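Local coordinates for foldase protein PrsA (Streptococcus pneumoniae, PDB 5TVL) that probably assists the folding of secreted proteins after their export across the membrane, as a lipoprotein foldase of the peptidyl-prolyl cis-trans isomerase class, at residues Asp55-Glu60 with Glu66-Val71. Sequence-based numbering, arbitrary orientation.
Sequences DTIAEE and ENYQRV
Tyr-68 reaches from helix 68-74 back to helix 50-64 and gives its hydroxyl proton to the carboxylate of Glu-60, OH to OE2 2.7 Å. Its CG stands anti to the backbone N (chi1 -165°), which sends the ring out from its own helix toward the preceding one, phenol end first. Glu-60 takes the same first torsion and runs on extended; its chain passes across the ring at about a right angle instead of lying along it. OE2 arrives in the plane of the ring at its CE1 edge, 3.2 Å from that carbon, while the carboxylate plane is turned 85° from the ring. The hydroxyl meets OE2 from above the carboxylate, 69° out of its plane. Glu-60 CG rests 3.6 Å from Tyr-68 CE1, and the carbonyl O of Glu-60 lies over one ring face. Ile-57, one turn earlier, makes a van der Waals contact with the hydroxyl: its CG1 comes within 3.6 Å of Tyr-68 OH, the two side chains crossing nearly perpendicularly.

The buried carboxylate has partners on both oxygens. OE1 forms a salt bridge with Arg-82 of helix 79-102, and OE2, besides taking the tyrosine hydroxyl, is hydrogen-bonded to a glycerol, probably from the crystallisation liquor. The arginine and the phenol would both be expected to favour the charged form of Glu-60. Tyr-68 also packs on Arg-82, so helix 79-102 meets both partners of the bond. The arrangement is a tertiary contact between two consecutive helices, 50-64 and 68-74, joined by a short connection in the helical part of the foldase, with a tyrosine-glutamate hydrogen bond linking them.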
ATOM      1  N   ASP A  55     -12.869 -22.210   1.662  1.00 51.79           N
ATOM      2  CA  ASP A  55     -11.415 -22.204   1.920  1.00 53.97           C
ATOM      3  C   ASP A  55     -10.997 -21.018   2.786  1.00 50.58           C
ATOM      4  O   ASP A  55     -10.215 -21.172   3.728  1.00 51.12           O
ATOM      5  CB  ASP A  55     -10.609 -22.167   0.606  1.00 57.26           C
ATOM      6  CG  ASP A  55     -10.738 -23.448  -0.222  1.00 61.00           C
ATOM      7  OD1 ASP A  55     -11.359 -24.432   0.242  1.00 57.36           O
ATOM      8  OD2 ASP A  55     -10.210 -23.462  -1.356  1.00 62.11           O
ATOM      9  N   THR A  56     -11.512 -19.839   2.446  1.00 49.05           N
ATOM     10  CA  THR A  56     -11.209 -18.602   3.166  1.00 46.87           C
ATOM     11  C   THR A  56     -11.671 -18.659   4.621  1.00 41.13           C
ATOM     12  O   THR A  56     -10.908 -18.328   5.524  1.00 37.86           O
ATOM     13  CB  THR A  56     -11.869 -17.392   2.471  1.00 49.25           C
ATOM     14  OG1 THR A  56     -11.495 -17.381   1.087  1.00 52.40           O
ATOM     15  CG2 THR A  56     -11.453 -16.070   3.127  1.00 47.49           C
ATOM     16  N   ILE A  57     -12.912 -19.087   4.838  1.00 40.17           N
ATOM     17  CA  ILE A  57     -13.480 -19.169   6.187  1.00 40.65           C
ATOM     18  C   ILE A  57     -12.864 -20.314   7.005  1.00 41.26           C
ATOM     19  O   ILE A  57     -12.807 -20.234   8.236  1.00 45.03           O
ATOM     20  CB  ILE A  57     -15.031 -19.263   6.148  1.00 42.37           C
ATOM     21  CG1 ILE A  57     -15.643 -18.784   7.471  1.00 46.37           C
ATOM     22  CG2 ILE A  57     -15.504 -20.670   5.796  1.00 42.55           C
ATOM     23  CD1 ILE A  57     -17.093 -18.365   7.344  1.00 51.07           C
ATOM     24  N   ALA A  58     -12.408 -21.367   6.322  1.00 38.17           N
ATOM     25  CA  ALA A  58     -11.649 -22.444   6.965  1.00 39.02           C
ATOM     26  C   ALA A  58     -10.258 -21.962   7.372  1.00 38.66           C
ATOM     27  O   ALA A  58      -9.808 -22.233   8.486  1.00 39.32           O
ATOM     28  CB  ALA A  58     -11.540 -23.653   6.046  1.00 41.53           C
ATOM     29  N   GLU A  59      -9.583 -21.263   6.460  1.00 39.35           N
ATOM     30  CA  GLU A  59      -8.294 -20.613   6.749  1.00 47.56           C
ATOM     31  C   GLU A  59      -8.443 -19.632   7.915  1.00 43.95           C
ATOM     32  O   GLU A  59      -7.620 -19.610   8.832  1.00 43.45           O
ATOM     33  CB  GLU A  59      -7.765 -19.891   5.492  1.00 54.35           C
ATOM     34  CG  GLU A  59      -6.488 -19.063   5.658  1.00 64.46           C
ATOM     35  CD  GLU A  59      -5.281 -19.869   6.120  1.00 76.85           C
ATOM     36  OE1 GLU A  59      -5.227 -21.092   5.864  1.00 96.06           O
ATOM     37  OE2 GLU A  59      -4.370 -19.272   6.733  1.00 79.12           O
ATOM     38  N   GLU A  60      -9.512 -18.842   7.871  1.00 41.02           N
ATOM     39  CA  GLU A  60      -9.801 -17.835   8.893  1.00 42.22           C
ATOM     40  C   GLU A  60     -10.043 -18.472  10.265  1.00 41.80           C
ATOM     41  O   GLU A  60      -9.572 -17.960  11.276  1.00 38.69           O
ATOM     42  CB  GLU A  60     -11.010 -17.000   8.467  1.00 41.37           C
ATOM     43  CG  GLU A  60     -11.132 -15.657   9.147  1.00 47.23           C
ATOM     44  CD  GLU A  60     -12.280 -14.841   8.583  1.00 53.00           C
ATOM     45  OE1 GLU A  60     -12.335 -14.657   7.347  1.00 55.03           O
ATOM     46  OE2 GLU A  60     -13.131 -14.370   9.364  1.00 51.53           O
ATOM     47  N   GLU A  66      -9.778 -20.891  18.794  1.00 50.07           N
ATOM     48  CA  GLU A  66     -10.905 -20.730  19.730  1.00 53.13           C
ATOM     49  C   GLU A  66     -11.264 -19.257  20.006  1.00 51.76           C
ATOM     50  O   GLU A  66     -12.305 -18.979  20.607  1.00 51.70           O
ATOM     51  CB  GLU A  66     -10.649 -21.500  21.032  1.00 61.49           C
ATOM     52  CG  GLU A  66     -10.609 -23.012  20.808  1.00 73.20           C
ATOM     53  CD  GLU A  66     -10.573 -23.841  22.084  1.00 81.40           C
ATOM     54  OE1 GLU A  66     -10.027 -24.965  22.037  1.00 81.82           O
ATOM     55  OE2 GLU A  66     -11.093 -23.393  23.128  1.00 87.60           O
ATOM     56  N   ASN A  67     -10.415 -18.327  19.559  1.00 49.30           N
ATOM     57  CA  ASN A  67     -10.752 -16.892  19.543  1.00 44.75           C
ATOM     58  C   ASN A  67     -11.844 -16.529  18.529  1.00 39.84           C
ATOM     59  O   ASN A  67     -12.445 -15.461  18.646  1.00 36.30           O
ATOM     60  CB  ASN A  67      -9.516 -16.037  19.210  1.00 44.82           C
ATOM     61  CG  ASN A  67      -8.495 -16.010  20.330  1.00 48.49           C
ATOM     62  OD1 ASN A  67      -7.487 -16.715  20.284  1.00 49.92           O
ATOM     63  ND2 ASN A  67      -8.742 -15.178  21.334  1.00 53.86           N
ATOM     64  N   TYR A  68     -12.090 -17.384  17.532  1.00 34.86           N
ATOM     65  CA  TYR A  68     -12.873 -16.984  16.360  1.00 34.06           C
ATOM     66  C   TYR A  68     -14.296 -16.533  16.698  1.00 37.73           C
ATOM     67  O   TYR A  68     -14.701 -15.442  16.302  1.00 37.93           O
ATOM     68  CB  TYR A  68     -12.894 -18.104  15.308  1.00 33.13           C
ATOM     69  CG  TYR A  68     -13.357 -17.676  13.925  1.00 31.80           C
ATOM     70  CD1 TYR A  68     -12.830 -16.542  13.307  1.00 30.04           C
ATOM     71  CD2 TYR A  68     -14.291 -18.428  13.216  1.00 34.07           C
ATOM     72  CE1 TYR A  68     -13.244 -16.154  12.044  1.00 30.73           C
ATOM     73  CE2 TYR A  68     -14.705 -18.054  11.942  1.00 34.50           C
ATOM     74  CZ  TYR A  68     -14.182 -16.916  11.358  1.00 32.99           C
ATOM     75  OH  TYR A  68     -14.598 -16.545  10.099  1.00 33.17           O
ATOM     76  N   GLN A  69     -15.028 -17.353  17.449  1.00 43.87           N
ATOM     77  CA  GLN A  69     -16.408 -17.027  17.847  1.00 53.08           C
ATOM     78  C   GLN A  69     -16.453 -15.687  18.589  1.00 50.61           C
ATOM     79  O   GLN A  69     -17.294 -14.830  18.298  1.00 49.22           O
ATOM     80  CB  GLN A  69     -16.995 -18.141  18.727  1.00 62.73           C
ATOM     81  CG  GLN A  69     -18.509 -18.080  18.927  1.00 75.99           C
ATOM     82  CD  GLN A  69     -19.319 -18.519  17.710  1.00 86.06           C
ATOM     83  OE1 GLN A  69     -18.770 -18.895  16.668  1.00 82.86           O
ATOM     84  NE2 GLN A  69     -20.643 -18.477  17.844  1.00 93.78           N
ATOM     85  N   ARG A  70     -15.524 -15.527  19.529  1.00 47.60           N
ATOM     86  CA  ARG A  70     -15.339 -14.285  20.289  1.00 46.70           C
ATOM     87  C   ARG A  70     -15.020 -13.077  19.384  1.00 40.72           C
ATOM     88  O   ARG A  70     -15.555 -11.984  19.592  1.00 38.06           O
ATOM     89  CB  ARG A  70     -14.230 -14.508  21.330  1.00 52.01           C
ATOM     90  CG  ARG A  70     -14.082 -13.438  22.395  1.00 61.54           C
ATOM     91  CD  ARG A  70     -13.364 -13.963  23.642  1.00 69.34           C
ATOM     92  NE  ARG A  70     -12.216 -14.844  23.357  1.00 63.28           N
ATOM     93  CZ  ARG A  70     -12.204 -16.183  23.440  1.00 65.55           C
ATOM     94  NH1 ARG A  70     -13.286 -16.882  23.794  1.00 71.46           N
ATOM     95  NH2 ARG A  70     -11.084 -16.845  23.155  1.00 64.32           N
ATOM     96  N   VAL A  71     -14.172 -13.294  18.376  1.00 35.99           N
ATOM     97  CA  VAL A  71     -13.786 -12.251  17.407  1.00 34.52           C
ATOM     98  C   VAL A  71     -14.918 -11.857  16.438  1.00 35.93           C
ATOM     99  O   VAL A  71     -15.039 -10.680  16.075  1.00 37.22           O
ATOM    100  CB  VAL A  71     -12.508 -12.659  16.620  1.00 31.32           C
ATOM    101  CG1 VAL A  71     -12.231 -11.718  15.448  1.00 29.74           C
ATOM    102  CG2 VAL A  71     -11.300 -12.684  17.551  1.00 30.63           C
TER